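Local coordinates for protein glutathione s-transferase (Haemonchus contortus, PDB 2WS2) that probably catalyses the conjugation of glutathione to electrophilic substrates, as a sigma-like member of the glutathione S-transferase superfamily, at residues A[62-67]-A[94-99]; A[159-164]-A[180-185]. One frame throughout, in Å; residues are numbered along the deposited sequence.

Interaction 1. Residues A[62-67]-A[94-99]; sequences PQSVAI and QFKDFL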
# COMPACT_ATOMS: atom_id res chain seq x y z
N PRO A 62 9.34 -9.24 -4.25
CA PRO A 62 8.69 -9.22 -2.96
C PRO A 62 7.42 -8.35 -2.84
O PRO A 62 7.15 -7.56 -3.72
CB PRO A 62 9.77 -8.67 -2.04
CG PRO A 62 10.58 -7.68 -2.94
CD PRO A 62 10.35 -8.16 -4.40
N GLN A 63 6.67 -8.58 -1.75
CA GLN A 63 5.66 -7.69 -1.16
C GLN A 63 4.30 -8.00 -1.85
O GLN A 63 4.23 -8.01 -3.06
CB GLN A 63 6.04 -6.19 -1.25
CG GLN A 63 6.96 -5.61 -0.12
CD GLN A 63 6.22 -5.21 1.17
OE1 GLN A 63 5.00 -5.22 1.23
NE2 GLN A 63 6.98 -4.87 2.20
N SER A 64 3.27 -8.28 -1.05
CA SER A 64 2.00 -8.83 -1.59
C SER A 64 1.32 -8.01 -2.70
O SER A 64 1.08 -8.55 -3.75
CB SER A 64 0.99 -9.22 -0.49
OG SER A 64 0.94 -8.30 0.60
N VAL A 65 1.07 -6.73 -2.45
CA VAL A 65 0.41 -5.76 -3.37
C VAL A 65 1.26 -5.49 -4.67
O VAL A 65 0.78 -5.73 -5.79
CB VAL A 65 0.01 -4.46 -2.63
CG1 VAL A 65 -0.93 -3.55 -3.49
CG2 VAL A 65 -0.73 -4.80 -1.37
N ALA A 66 2.53 -5.11 -4.51
CA ALA A 66 3.48 -5.21 -5.63
C ALA A 66 3.18 -6.36 -6.60
O ALA A 66 2.87 -6.15 -7.78
CB ALA A 66 4.91 -5.34 -5.11
N ILE A 67 3.28 -7.59 -6.09
CA ILE A 67 3.13 -8.82 -6.86
C ILE A 67 1.72 -8.93 -7.49
O ILE A 67 1.61 -9.22 -8.68
CB ILE A 67 3.45 -10.12 -5.99
CG1 ILE A 67 4.89 -10.07 -5.40
CG2 ILE A 67 3.24 -11.37 -6.83
CD1 ILE A 67 5.17 -11.08 -4.17
N GLN A 94 -7.49 1.46 -0.13
CA GLN A 94 -8.50 1.83 0.84
C GLN A 94 -8.98 0.61 1.64
O GLN A 94 -9.21 0.69 2.85
CB GLN A 94 -9.70 2.47 0.13
CG GLN A 94 -10.86 2.79 1.06
CD GLN A 94 -10.56 4.00 1.91
OE1 GLN A 94 -9.69 4.81 1.57
NE2 GLN A 94 -11.27 4.15 3.00
N PHE A 95 -9.17 -0.51 0.95
CA PHE A 95 -9.54 -1.77 1.61
C PHE A 95 -8.44 -2.16 2.60
O PHE A 95 -8.71 -2.48 3.76
CB PHE A 95 -9.81 -2.87 0.57
CG PHE A 95 -9.84 -4.25 1.14
CD1 PHE A 95 -10.95 -4.69 1.88
CD2 PHE A 95 -8.76 -5.12 0.96
CE1 PHE A 95 -10.99 -5.96 2.43
CE2 PHE A 95 -8.79 -6.43 1.49
CZ PHE A 95 -9.91 -6.84 2.24
N LYS A 96 -7.20 -2.05 2.15
CA LYS A 96 -6.06 -2.34 3.00
C LYS A 96 -6.06 -1.50 4.30
O LYS A 96 -5.74 -2.03 5.35
CB LYS A 96 -4.75 -2.15 2.21
CG LYS A 96 -3.66 -3.15 2.57
CD LYS A 96 -3.84 -4.45 1.76
CE LYS A 96 -2.87 -5.51 2.18
NZ LYS A 96 -2.47 -6.34 0.98
N ASP A 97 -6.43 -0.22 4.23
CA ASP A 97 -6.48 0.61 5.45
C ASP A 97 -7.64 0.16 6.33
O ASP A 97 -7.67 0.43 7.54
CB ASP A 97 -6.67 2.10 5.14
CG ASP A 97 -5.40 2.76 4.59
OD1 ASP A 97 -4.30 2.17 4.69
OD2 ASP A 97 -5.50 3.90 4.06
N PHE A 98 -8.62 -0.49 5.72
CA PHE A 98 -9.75 -1.02 6.46
C PHE A 98 -9.24 -2.22 7.22
O PHE A 98 -9.51 -2.35 8.39
CB PHE A 98 -10.91 -1.37 5.54
CG PHE A 98 -11.99 -2.23 6.20
CD1 PHE A 98 -12.88 -1.67 7.11
CD2 PHE A 98 -12.12 -3.57 5.88
CE1 PHE A 98 -13.88 -2.45 7.71
CE2 PHE A 98 -13.14 -4.36 6.46
CZ PHE A 98 -14.02 -3.79 7.38
N LEU A 99 -8.48 -3.07 6.54
CA LEU A 99 -7.77 -4.20 7.17
C LEU A 99 -6.97 -3.82 8.42
O LEU A 99 -7.09 -4.49 9.44
CB LEU A 99 -6.88 -4.92 6.15
CG LEU A 99 -7.39 -6.32 5.84
CD1 LEU A 99 -8.86 -6.29 5.41
CD2 LEU A 99 -6.51 -7.09 4.83
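K96 reaches out from helix 82-100 and lays its terminal amine beside V65, near the start of helix 64-75. The backbones stay well apart, with V65 CA 9.7 Å from K96 CA, and the long lysine spans most of the distance. Its chain bends at chi2 (85°) and again at chi4, which carries the end of the side chain round to the first turn of the other helix. There NZ lies 3.3 Å from V65 CG2, with K96 CE behind it at 4.2 Å from the same methyl. The valine offers this branch because CG1 is anti to the backbone N (chi1 -169°), which puts CG2 beside that N. The two side chains run past each other in opposite directions rather than meeting end on. S64 adds a smaller part: its OG approaches K96 NZ to 4.0 Å, too far for a hydrogen bond.

Helix 64-75 belongs to the thioredoxin-like N-terminal domain and helix 82-100 to the all-helical domain, so this is a point where the two domains of the glutathione transferase fold meet. Y159 of helix 155-162 packs on both V65 and K96. The same segments also face the dimer partner: Q63, at the N-cap position of its helix, hydrogen-bonds through NE2 to Q94 and D97 of the second subunit.

With just 84 Å² buried and no hydrogen bond or salt bridge across it, the contact is van der Waals in character. A probably charged amine resting on a methyl gains no directional grip from these partners, so V65 and S64 alone would fix the lysine's end only loosely.

Interaction 2. Residues A[159-164]-A[180-185]; sequences YVAEMG and KAHAEK. Unlike the reference sequence in segment 159-164: G164 (reference Thr).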
# COMPACT_ATOMS: atom_id res chain seq x y z
N TYR A 159 -9.90 -8.38 -3.72
CA TYR A 159 -9.46 -8.11 -2.35
C TYR A 159 -10.65 -7.94 -1.43
O TYR A 159 -10.64 -8.40 -0.30
CB TYR A 159 -8.60 -6.85 -2.29
CG TYR A 159 -7.10 -7.10 -2.30
CD1 TYR A 159 -6.43 -7.54 -1.17
CD2 TYR A 159 -6.34 -6.80 -3.44
CE1 TYR A 159 -5.04 -7.75 -1.16
CE2 TYR A 159 -4.93 -7.00 -3.44
CZ TYR A 159 -4.31 -7.46 -2.31
OH TYR A 159 -2.95 -7.67 -2.33
N VAL A 160 -11.66 -7.23 -1.87
CA VAL A 160 -12.72 -6.95 -0.94
C VAL A 160 -13.68 -8.15 -0.79
O VAL A 160 -14.24 -8.36 0.27
CB VAL A 160 -13.40 -5.55 -1.18
CG1 VAL A 160 -12.91 -4.92 -2.45
CG2 VAL A 160 -14.97 -5.60 -1.11
N ALA A 161 -13.79 -8.95 -1.85
CA ALA A 161 -14.78 -10.05 -1.90
C ALA A 161 -14.28 -11.25 -1.10
O ALA A 161 -15.09 -12.05 -0.57
CB ALA A 161 -15.08 -10.45 -3.35
N GLU A 162 -12.95 -11.38 -1.00
CA GLU A 162 -12.30 -12.41 -0.21
C GLU A 162 -12.43 -12.22 1.32
O GLU A 162 -12.44 -13.20 2.04
CB GLU A 162 -10.83 -12.61 -0.68
CG GLU A 162 -9.95 -13.55 0.13
CD GLU A 162 -10.47 -15.01 0.19
OE1 GLU A 162 -10.28 -15.64 1.24
OE2 GLU A 162 -11.02 -15.53 -0.81
N MET A 163 -12.55 -11.00 1.82
CA MET A 163 -12.85 -10.78 3.25
C MET A 163 -14.22 -11.31 3.69
O MET A 163 -14.67 -11.06 4.83
CB MET A 163 -12.72 -9.29 3.59
CG MET A 163 -13.98 -8.49 3.47
SD MET A 163 -14.26 -7.50 4.94
CE MET A 163 -13.25 -8.36 6.16
N GLY A 164 -14.89 -12.02 2.79
CA GLY A 164 -16.10 -12.79 3.13
C GLY A 164 -15.78 -14.07 3.90
O GLY A 164 -16.69 -14.78 4.38
N LYS A 180 -22.50 -7.59 -0.08
CA LYS A 180 -22.70 -9.05 -0.07
C LYS A 180 -22.86 -9.65 -1.46
O LYS A 180 -22.31 -10.67 -1.75
CB LYS A 180 -23.85 -9.47 0.90
CG LYS A 180 -24.12 -10.98 0.91
CD LYS A 180 -25.02 -11.35 2.10
CE LYS A 180 -25.84 -12.64 1.83
NZ LYS A 180 -27.12 -12.59 2.66
N ALA A 181 -23.58 -9.00 -2.34
CA ALA A 181 -23.80 -9.56 -3.68
C ALA A 181 -22.60 -9.36 -4.62
O ALA A 181 -22.43 -10.09 -5.60
CB ALA A 181 -25.03 -8.95 -4.29
N HIS A 182 -21.79 -8.36 -4.35
CA HIS A 182 -20.57 -8.17 -5.14
C HIS A 182 -19.75 -9.43 -5.02
O HIS A 182 -19.36 -10.05 -6.02
CB HIS A 182 -19.79 -6.92 -4.66
CG HIS A 182 -18.43 -6.78 -5.30
ND1 HIS A 182 -17.26 -6.90 -4.59
CD2 HIS A 182 -18.07 -6.57 -6.59
CE1 HIS A 182 -16.23 -6.74 -5.40
NE2 HIS A 182 -16.69 -6.55 -6.62
N ALA A 183 -19.52 -9.83 -3.78
CA ALA A 183 -18.63 -10.91 -3.44
C ALA A 183 -19.22 -12.27 -3.83
O ALA A 183 -18.48 -13.22 -4.05
CB ALA A 183 -18.31 -10.86 -1.94
N GLU A 184 -20.56 -12.35 -3.96
CA GLU A 184 -21.17 -13.54 -4.53
C GLU A 184 -20.82 -13.56 -6.01
O GLU A 184 -20.37 -14.57 -6.54
CB GLU A 184 -22.70 -13.54 -4.34
CG GLU A 184 -23.18 -14.07 -3.03
CD GLU A 184 -24.67 -14.31 -3.01
OE1 GLU A 184 -25.07 -15.46 -2.71
OE2 GLU A 184 -25.45 -13.37 -3.33
N LYS A 185 -21.00 -12.42 -6.68
CA LYS A 185 -20.75 -12.28 -8.13
C LYS A 185 -19.30 -12.51 -8.51
O LYS A 185 -18.99 -13.17 -9.50
CB LYS A 185 -21.23 -10.89 -8.62
CG LYS A 185 -20.91 -10.53 -10.05
CD LYS A 185 -20.99 -8.99 -10.25
CE LYS A 185 -20.98 -8.58 -11.71
NZ LYS A 185 -21.86 -9.37 -12.68
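A161 and A183 bring helix 155-162 and helix 177-186 together within the all-helical C-terminal domain of the glutathione transferase fold. The apolar part is alanine against alanine: A161 CB meets A183 CB at 3.5 Å. A161 CB also lies 3.6 Å from A183 CA, and A183 CB is equally near A161 CA, so the small side chains nest over each other's backbone instead of merely touching at their ends. Y173 covers A183 from a neighbouring loop.

The second kind of contact is an imidazole against aliphatic carbons. The extended first torsion of H182 (chi1 172°, CG opposite N) brings its ring up to helix 155-162, where ND1 lies 4.3 Å from A161 CB and 4.4 Å from V160 CG2. Both methyls approach the ring obliquely, and L148 packs on H182 and V160 as well.

No hydrogen bond crosses between the segments, but one anchors the buried histidine: H182 NE2 to D157 OD1, earlier in helix 155-162. That bond ties the ring to the same helix whose V160 and A161 methyls lie beside ND1, which should restrict its rotation. Within segments 159-164 and 180-185 the backbones come closest at the alanine pair, where A161 CA and A183 CA are 4.2 Å apart.

Overall arrangement
Interaction 1 is a surface contact between the two domains, whereas interaction 2 is buried and joins two helices of the C-terminal domain. Their chemistry follows their place: one reaches between well-separated backbones with a long, polar-ended side chain, the other packs close backbones through alanines and a histidine held by D157. They share no residue, yet helix 155-162 links them. Its Y159 turns to the first contact, with OH 3.6 Å from K96 NZ and 3.8 Å from V65 CG2, while V160 and A161 serve the second. F95 packs on Y159 and M163, and F98 on M163, so segments 94-99 and 159-164 also abut directly. Of the two contacts, only interaction 1 borders the second subunit.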